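Local coordinates for deacetylase EF_0837 (Enterococcus faecalis, PDB 2ICS), which acts as a two-zinc esterase of the metallo-dependent hydrolase superfamily, deacetylating acetyl-(R)-mandelate in vitro with very low efficiency, at residues G82-I87 and D330-T335; I22-K27 and K361-G366; V52-I57 and K306-P311. All blocks are in the same frame, centred on the assembly; numbering follows the deposited sequence.

Contact 1. Residues G82-I87 and D330-T335; sequences GVTTVI and DLTIFT
Gly82 faces Thr332 with CA of Gly82 5.7 Å from CA of Thr332, and CA of Thr84 lies 6.3 Å from CA of Asp330, the two touching runs heading in nearly opposed directions, 150° apart. They are not neighbours in the sheet. Strand 51-61 lies between strands 83-89 and 331-344, and the two sides meet where that strand is interrupted.

One direct hydrogen bond joins the segments: Thr332 OG1 donates to Gly82 O at 2.8 Å. The hydroxyl comes in fairly straight on the carbonyl, with a C=O...OG1 angle of 156°, a little tilted from its plane. With chi1 -59°, OG1 of Thr332 stands on the side of its own backbone N, where it reaches Gly82 O. The hydroxyl also accepts a bond from the backbone N of Trp56, so it works both ways.

Thr84 touches Asp330 with one branch and Leu331 with the other. Its OG1 rests 3.7 Å from Asp330 CB, and its methyl CG2 sits 3.7 Å from Leu331 O. OG1 also bonds to Trp56 O.

A water joins the threonines to the acid. It lies 2.6 Å from Thr84 OG1 and 2.6 Å from Thr85 OG1, and it donates to Asp330 OD2 at 2.9 Å. The same OD2 forms a salt bridge with Lys320, while OD1 accepts the backbone N-H of Gly365.

All the touching residues are buried, so the carboxylate is an inside charge with a partner for each oxygen. Lys320 probably offsets its charge and keeps it ionised. Together the hydroxyls, water and acid supply polar links around Gly55, where strand 51-61 is broken by a bulge or short loop and the two strands that flank it come together.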
loop_
_atom_site.group_PDB
_atom_site.type_symbol
_atom_site.label_atom_id
_atom_site.label_comp_id
_atom_site.label_asym_id
_atom_site.label_seq_id
_atom_site.Cartn_x
_atom_site.Cartn_y
_atom_site.Cartn_z
ATOM N N GLY A 82 6.012 1.164 11.983
ATOM C CA GLY A 82 5.324 -0.100 12.180
ATOM C C GLY A 82 5.001 -0.825 10.890
ATOM O O GLY A 82 4.258 -1.806 10.899
ATOM N N VAL A 83 5.550 -0.347 9.777
ATOM C CA VAL A 83 5.302 -0.975 8.486
ATOM C C VAL A 83 6.490 -1.875 8.136
ATOM O O VAL A 83 7.609 -1.401 7.938
ATOM C CB VAL A 83 5.079 0.097 7.385
ATOM C CG1 VAL A 83 4.731 -0.573 6.058
ATOM C CG2 VAL A 83 3.944 1.045 7.804
ATOM N N THR A 84 6.240 -3.181 8.082
ATOM C CA THR A 84 7.288 -4.151 7.797
ATOM C C THR A 84 7.650 -4.292 6.318
ATOM O O THR A 84 8.778 -4.642 5.986
ATOM C CB THR A 84 6.910 -5.542 8.364
ATOM O OG1 THR A 84 5.671 -5.981 7.789
ATOM C CG2 THR A 84 6.761 -5.472 9.875
ATOM N N THR A 85 6.696 -4.017 5.435
ATOM C CA THR A 85 6.928 -4.121 3.996
ATOM C C THR A 85 6.331 -2.932 3.243
ATOM O O THR A 85 5.247 -2.451 3.585
ATOM C CB THR A 85 6.309 -5.436 3.420
ATOM O OG1 THR A 85 6.979 -6.572 3.980
ATOM C CG2 THR A 85 6.448 -5.484 1.911
ATOM N N VAL A 86 7.050 -2.448 2.233
ATOM C CA VAL A 86 6.561 -1.345 1.417
ATOM C C VAL A 86 6.793 -1.673 -0.046
ATOM O O VAL A 86 7.735 -2.390 -0.398
ATOM C CB VAL A 86 7.270 0.009 1.725
ATOM C CG1 VAL A 86 6.931 0.475 3.134
ATOM C CG2 VAL A 86 8.778 -0.129 1.546
ATOM N N ILE A 87 5.916 -1.162 -0.898
ATOM C CA ILE A 87 6.038 -1.379 -2.320
ATOM C C ILE A 87 6.103 -0.025 -2.996
ATOM O O ILE A 87 5.148 0.755 -2.941
ATOM C CB ILE A 87 4.834 -2.158 -2.884
ATOM C CG1 ILE A 87 4.615 -3.442 -2.071
ATOM C CG2 ILE A 87 5.080 -2.486 -4.352
ATOM C CD1 ILE A 87 3.454 -4.298 -2.559
ATOM N N ASP A 330 7.083 -11.402 10.183
ATOM C CA ASP A 330 6.930 -9.948 10.160
ATOM C C ASP A 330 5.681 -9.663 10.978
ATOM O O ASP A 330 4.614 -10.214 10.698
ATOM C CB ASP A 330 6.722 -9.421 8.737
ATOM C CG ASP A 330 7.930 -9.627 7.848
ATOM O OD1 ASP A 330 9.048 -9.835 8.375
ATOM O OD2 ASP A 330 7.761 -9.562 6.614
ATOM N N LEU A 331 5.811 -8.815 11.990
ATOM C CA LEU A 331 4.681 -8.484 12.847
ATOM C C LEU A 331 4.712 -7.036 13.282
ATOM O O LEU A 331 5.767 -6.415 13.350
ATOM C CB LEU A 331 4.678 -9.348 14.114
ATOM C CG LEU A 331 4.558 -10.870 14.028
ATOM C CD1 LEU A 331 5.868 -11.483 13.540
ATOM C CD2 LEU A 331 4.224 -11.401 15.411
ATOM N N THR A 332 3.538 -6.504 13.583
ATOM C CA THR A 332 3.430 -5.146 14.056
ATOM C C THR A 332 2.698 -5.257 15.383
ATOM O O THR A 332 1.657 -5.914 15.479
ATOM C CB THR A 332 2.640 -4.258 13.076
ATOM O OG1 THR A 332 3.302 -4.253 11.801
ATOM C CG2 THR A 332 2.556 -2.830 13.602
ATOM N N ILE A 333 3.277 -4.645 16.408
ATOM C CA ILE A 333 2.724 -4.660 17.753
ATOM C C ILE A 333 2.333 -3.218 18.035
ATOM O O ILE A 333 3.150 -2.300 17.895
ATOM C CB ILE A 333 3.782 -5.182 18.742
ATOM C CG1 ILE A 333 4.259 -6.564 18.268
ATOM C CG2 ILE A 333 3.206 -5.277 20.140
ATOM C CD1 ILE A 333 5.300 -7.215 19.155
ATOM N N PHE A 334 1.081 -3.019 18.432
ATOM C CA PHE A 334 0.574 -1.672 18.633
ATOM C C PHE A 334 -0.512 -1.534 19.687
ATOM O O PHE A 334 -0.968 -2.513 20.276
ATOM C CB PHE A 334 0.009 -1.188 17.301
ATOM C CG PHE A 334 -1.059 -2.094 16.745
ATOM C CD1 PHE A 334 -2.403 -1.881 17.052
ATOM C CD2 PHE A 334 -0.715 -3.201 15.969
ATOM C CE1 PHE A 334 -3.389 -2.762 16.597
ATOM C CE2 PHE A 334 -1.693 -4.088 15.512
ATOM C CZ PHE A 334 -3.030 -3.870 15.825
ATOM N N THR A 335 -0.931 -0.287 19.890
ATOM C CA THR A 335 -1.986 0.043 20.831
ATOM C C THR A 335 -3.008 0.892 20.091
ATOM O O THR A 335 -2.697 1.507 19.074
ATOM C CB THR A 335 -1.477 0.893 22.022
ATOM O OG1 THR A 335 -0.946 2.129 21.528
ATOM C CG2 THR A 335 -0.407 0.152 22.815
HETATM O O HOH W 1 5.608 -7.785 5.876
#

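Contact 2. Residues I22-K27 and K361-G366; sequences IAIKEK and KTIIGG
Ile24 and Ile363 meet in the beta domain, where two sheets pack against each other. Strand 19-25 belongs to the four-strand sheet and strand 350-364 to the larger mixed sheet. The apolar part of the contact is small. Ile24 CD1 approaches Ile363 CG2 at 4.4 Å, tip to branch. In Ile24, chi1 of -62° sets CG1 beside the backbone N and leaves CG2 anti to it, and CG2 rests 4.1 Å from Gly366 CA. Ile24 also touches Ala329 and Leu331, and Ile363 touches Ile9 of strand 5-13, so this pair is one piece of a wider apolar interface between the sheets.

The second kind of contact is between backbone turns. Glu26 and Lys27 lie in the turn between strands 19-25 and 28-33, Gly365 and Gly366 in that between strands 350-364 and 367-370. All four have positive phi. Lys27 and Gly365 are the closest pair by CA, 4.5 Å apart. Lys27 is exposed, and its side chain is bent at three torsions, with its end leading away from the glycines. On the polar side, only a carbon donor is seen between the segments: the CA-H of Lys27 makes a bent contact with Gly365 O, 3.4 Å from CA, with 132° at the hydrogen.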
loop_
_atom_site.group_PDB
_atom_site.type_symbol
_atom_site.label_atom_id
_atom_site.label_comp_id
_atom_site.label_asym_id
_atom_site.label_seq_id
_atom_site.Cartn_x
_atom_site.Cartn_y
_atom_site.Cartn_z
ATOM N N ILE A 22 3.042 -15.801 19.545
ATOM C CA ILE A 22 3.700 -16.239 18.321
ATOM C C ILE A 22 5.107 -16.772 18.577
ATOM O O ILE A 22 5.886 -16.170 19.309
ATOM C CB ILE A 22 3.783 -15.078 17.283
ATOM C CG1 ILE A 22 2.380 -14.578 16.925
ATOM C CG2 ILE A 22 4.479 -15.550 16.018
ATOM C CD1 ILE A 22 1.744 -13.694 17.971
ATOM N N ALA A 23 5.421 -17.907 17.961
ATOM C CA ALA A 23 6.733 -18.531 18.097
ATOM C C ALA A 23 7.470 -18.368 16.774
ATOM O O ALA A 23 6.935 -18.693 15.719
ATOM C CB ALA A 23 6.576 -20.010 18.442
ATOM N N ILE A 24 8.701 -17.871 16.835
ATOM C CA ILE A 24 9.491 -17.635 15.632
ATOM C C ILE A 24 10.837 -18.359 15.602
ATOM O O ILE A 24 11.544 -18.429 16.610
ATOM C CB ILE A 24 9.764 -16.122 15.465
ATOM C CG1 ILE A 24 8.440 -15.375 15.292
ATOM C CG2 ILE A 24 10.697 -15.879 14.290
ATOM C CD1 ILE A 24 8.573 -13.862 15.347
ATOM N N LYS A 25 11.189 -18.886 14.433
ATOM C CA LYS A 25 12.466 -19.565 14.252
ATOM C C LYS A 25 12.872 -19.513 12.782
ATOM O O LYS A 25 12.085 -19.847 11.898
ATOM C CB LYS A 25 12.392 -21.022 14.723
ATOM C CG LYS A 25 11.607 -21.945 13.812
ATOM C CD LYS A 25 11.740 -23.391 14.263
ATOM C CE LYS A 25 11.056 -24.345 13.293
ATOM N NZ LYS A 25 11.251 -25.769 13.689
ATOM N N GLU A 26 14.102 -19.077 12.532
ATOM C CA GLU A 26 14.627 -18.973 11.173
ATOM C C GLU A 26 13.850 -17.972 10.324
ATOM O O GLU A 26 13.414 -18.291 9.219
ATOM C CB GLU A 26 14.608 -20.347 10.494
ATOM C CG GLU A 26 15.509 -21.370 11.157
ATOM C CD GLU A 26 16.919 -20.844 11.360
ATOM O OE1 GLU A 26 17.554 -20.439 10.361
ATOM O OE2 GLU A 26 17.390 -20.834 12.520
ATOM N N LYS A 27 13.683 -16.761 10.846
ATOM C CA LYS A 27 12.958 -15.707 10.143
ATOM C C LYS A 27 11.535 -16.097 9.727
ATOM O O LYS A 27 10.899 -15.390 8.950
ATOM C CB LYS A 27 13.742 -15.257 8.904
ATOM C CG LYS A 27 14.982 -14.417 9.198
ATOM C CD LYS A 27 16.143 -15.245 9.718
ATOM C CE LYS A 27 16.844 -15.988 8.583
ATOM N NZ LYS A 27 17.454 -15.048 7.596
ATOM N N LYS A 361 6.188 -1.706 18.725
ATOM C CA LYS A 361 7.239 -2.659 18.384
ATOM C C LYS A 361 6.989 -3.175 16.980
ATOM O O LYS A 361 5.844 -3.376 16.576
ATOM C CB LYS A 361 7.272 -3.841 19.354
ATOM C CG LYS A 361 8.045 -3.582 20.637
ATOM C CD LYS A 361 8.277 -4.872 21.411
ATOM C CE LYS A 361 9.190 -4.646 22.608
ATOM N NZ LYS A 361 8.628 -3.648 23.558
ATOM N N THR A 362 8.065 -3.383 16.234
ATOM C CA THR A 362 7.948 -3.876 14.877
ATOM C C THR A 362 8.969 -4.982 14.667
ATOM O O THR A 362 10.162 -4.796 14.900
ATOM C CB THR A 362 8.184 -2.741 13.855
ATOM O OG1 THR A 362 7.271 -1.664 14.121
ATOM C CG2 THR A 362 7.959 -3.243 12.438
ATOM N N ILE A 363 8.490 -6.140 14.237
ATOM C CA ILE A 363 9.360 -7.277 14.002
ATOM C C ILE A 363 9.451 -7.536 12.512
ATOM O O ILE A 363 8.433 -7.589 11.821
ATOM C CB ILE A 363 8.826 -8.541 14.699
ATOM C CG1 ILE A 363 8.679 -8.273 16.196
ATOM C CG2 ILE A 363 9.770 -9.713 14.448
ATOM C CD1 ILE A 363 8.106 -9.424 16.962
ATOM N N ILE A 364 10.678 -7.701 12.028
ATOM C CA ILE A 364 10.921 -7.940 10.618
ATOM C C ILE A 364 11.862 -9.124 10.450
ATOM O O ILE A 364 12.987 -9.105 10.952
ATOM C CB ILE A 364 11.565 -6.707 9.954
ATOM C CG1 ILE A 364 10.680 -5.477 10.171
ATOM C CG2 ILE A 364 11.793 -6.980 8.473
ATOM C CD1 ILE A 364 11.184 -4.204 9.485
ATOM N N GLY A 365 11.393 -10.143 9.734
ATOM C CA GLY A 365 12.188 -11.330 9.502
ATOM C C GLY A 365 12.696 -11.917 10.802
ATOM O O GLY A 365 13.769 -12.516 10.841
ATOM N N GLY A 366 11.935 -11.733 11.875
ATOM C CA GLY A 366 12.344 -12.263 13.160
ATOM C C GLY A 366 13.148 -11.298 14.009
ATOM O O GLY A 366 13.403 -11.573 15.183
#

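Contact 3. Residues V52-I57 and K306-P311; sequences VSAGWI and KVTKAP
Trp56 packs its indole against Val307 and Thr308, the two residues that precede helix 309-314. Its CG stands beside the backbone N, opposed to the carbonyl carbon (chi1 -61°), and the side chain runs alongside that of Val307, pointing the same way. CB is 4.0 Å from Val307 O. CG comes next and meets Val307 CG2 at 4.1 Å. This methyl lies over one face of the five-membered ring, 23° off the normal, a CH-pi contact. CD1 is shared: it touches the same methyl and, at 4.0 Å, Thr308 CG2, which sits at the ring edge near its plane. NE1 points back to its own strand and makes a weak hydrogen bond to Ser53 OG at 3.1 Å. Ser53 OG in turn donates to Ala54 O. Leu286 and Met290 of helix 286-296 also touch the side chain, and the ring of Phe334 meets the indole with the planes at about 45°.

Thr308 CG2 also lies 3.4 Å from Ala54 O. Its OG1 bonds to Ile304 O instead, in the helix before, and makes no cap on helix 309-314.

Ile57 carries the backbone link. Its N donates to Val307 O at 2.6 Å, a nearly straight bond with an N-H...O angle of 161°. Its CB meets Pro311 CG at 3.8 Å, and CD1 reaches Thr308 O.

Strand 51-61 goes on to His60, and His62 follows; both bind zinc. The arrangement fits the amidohydrolase TIM barrel, in which the first barrel strand ends in the metal-binding His-X-His.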
loop_
_atom_site.group_PDB
_atom_site.type_symbol
_atom_site.label_atom_id
_atom_site.label_comp_id
_atom_site.label_asym_id
_atom_site.label_seq_id
_atom_site.Cartn_x
_atom_site.Cartn_y
_atom_site.Cartn_z
ATOM N N VAL A 52 -1.551 -7.204 18.348
ATOM C CA VAL A 52 -0.547 -7.777 17.461
ATOM C C VAL A 52 -1.237 -8.196 16.167
ATOM O O VAL A 52 -2.357 -8.715 16.189
ATOM C CB VAL A 52 0.108 -9.044 18.063
ATOM C CG1 VAL A 52 1.301 -9.459 17.217
ATOM C CG2 VAL A 52 0.526 -8.797 19.500
ATOM N N SER A 53 -0.572 -7.970 15.043
ATOM C CA SER A 53 -1.124 -8.356 13.756
ATOM C C SER A 53 0.027 -8.726 12.847
ATOM O O SER A 53 1.185 -8.687 13.254
ATOM C CB SER A 53 -1.902 -7.201 13.126
ATOM O OG SER A 53 -1.024 -6.194 12.645
ATOM N N ALA A 54 -0.298 -9.097 11.616
ATOM C CA ALA A 54 0.729 -9.424 10.646
ATOM C C ALA A 54 1.420 -8.088 10.400
ATOM O O ALA A 54 0.811 -7.040 10.602
ATOM C CB ALA A 54 0.094 -9.933 9.370
ATOM N N GLY A 55 2.684 -8.114 9.990
ATOM C CA GLY A 55 3.377 -6.861 9.734
ATOM C C GLY A 55 2.594 -6.022 8.742
ATOM O O GLY A 55 2.193 -6.519 7.690
ATOM N N TRP A 56 2.366 -4.754 9.066
ATOM C CA TRP A 56 1.610 -3.879 8.176
ATOM C C TRP A 56 2.345 -3.701 6.856
ATOM O O TRP A 56 3.572 -3.662 6.824
ATOM C CB TRP A 56 1.372 -2.517 8.830
ATOM C CG TRP A 56 0.583 -2.567 10.110
ATOM C CD1 TRP A 56 -0.147 -3.621 10.593
ATOM C CD2 TRP A 56 0.417 -1.496 11.056
ATOM N NE1 TRP A 56 -0.758 -3.270 11.781
ATOM C CE2 TRP A 56 -0.428 -1.975 12.088
ATOM C CE3 TRP A 56 0.904 -0.181 11.132
ATOM C CZ2 TRP A 56 -0.797 -1.183 13.185
ATOM C CZ3 TRP A 56 0.536 0.610 12.226
ATOM C CH2 TRP A 56 -0.308 0.100 13.237
ATOM N N ILE A 57 1.581 -3.588 5.772
ATOM C CA ILE A 57 2.129 -3.442 4.426
ATOM C C ILE A 57 1.518 -2.241 3.708
ATOM O O ILE A 57 0.295 -2.137 3.588
ATOM C CB ILE A 57 1.835 -4.708 3.565
ATOM C CG1 ILE A 57 2.412 -5.957 4.234
ATOM C CG2 ILE A 57 2.426 -4.545 2.175
ATOM C CD1 ILE A 57 1.957 -7.281 3.579
ATOM N N LYS A 306 -6.929 -4.628 5.783
ATOM C CA LYS A 306 -6.646 -3.829 4.599
ATOM C C LYS A 306 -5.213 -3.291 4.486
ATOM O O LYS A 306 -4.854 -2.694 3.471
ATOM C CB LYS A 306 -7.670 -2.691 4.497
ATOM C CG LYS A 306 -9.078 -3.217 4.240
ATOM C CD LYS A 306 -10.136 -2.137 4.316
ATOM C CE LYS A 306 -11.538 -2.757 4.309
ATOM N NZ LYS A 306 -11.786 -3.620 3.108
ATOM N N VAL A 307 -4.402 -3.498 5.523
ATOM C CA VAL A 307 -3.001 -3.072 5.485
ATOM C C VAL A 307 -2.108 -4.294 5.701
ATOM O O VAL A 307 -0.922 -4.158 5.987
ATOM C CB VAL A 307 -2.660 -2.001 6.563
ATOM C CG1 VAL A 307 -3.433 -0.718 6.292
ATOM C CG2 VAL A 307 -2.962 -2.532 7.962
ATOM N N THR A 308 -2.691 -5.488 5.566
ATOM C CA THR A 308 -1.932 -6.729 5.731
ATOM C C THR A 308 -2.301 -7.791 4.702
ATOM O O THR A 308 -1.624 -7.944 3.685
ATOM C CB THR A 308 -2.115 -7.345 7.141
ATOM O OG1 THR A 308 -3.512 -7.510 7.424
ATOM C CG2 THR A 308 -1.479 -6.463 8.193
ATOM N N LYS A 309 -3.382 -8.516 4.958
ATOM C CA LYS A 309 -3.818 -9.581 4.056
ATOM C C LYS A 309 -4.164 -9.097 2.647
ATOM O O LYS A 309 -3.774 -9.719 1.662
ATOM C CB LYS A 309 -5.024 -10.314 4.657
ATOM C CG LYS A 309 -5.469 -11.526 3.854
ATOM C CD LYS A 309 -6.712 -12.165 4.457
ATOM C CE LYS A 309 -7.094 -13.430 3.707
ATOM N NZ LYS A 309 -8.329 -14.048 4.260
ATOM N N ALA A 310 -4.892 -7.992 2.549
ATOM C CA ALA A 310 -5.276 -7.468 1.241
ATOM C C ALA A 310 -4.058 -7.089 0.385
ATOM O O ALA A 310 -3.871 -7.630 -0.701
ATOM C CB ALA A 310 -6.206 -6.272 1.409
ATOM N N PRO A 311 -3.217 -6.152 0.855
ATOM C CA PRO A 311 -2.052 -5.794 0.039
ATOM C C PRO A 311 -1.194 -7.017 -0.290
ATOM O O PRO A 311 -0.677 -7.137 -1.398
ATOM C CB PRO A 311 -1.318 -4.763 0.901
ATOM C CG PRO A 311 -1.773 -5.070 2.305
ATOM C CD PRO A 311 -3.231 -5.394 2.118
#

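Overall arrangement
From the N terminus the chain passes 22-27, 52-57 and 82-87, and returns much later through 306-311, 330-335 and 361-366. Contact 2 closes the widest loop, from 22-27 to 361-366, with contacts 1 and 3 nested inside it. Contact 3 closes the chain between 52-57 and 306-311, contact 1 that between 82-87 and 330-335, and these two loops cross. Contacts 1 and 3 touch directly; contact 1 also touches contact 2 through neighbouring strands 331-344 and 350-364. Contact 2 joins the four-strand sheet to the large mixed sheet. Contact 1 joins strands 83-89 and 331-344 of the latter, and contact 3 brings helix 309-314 against strand 51-61.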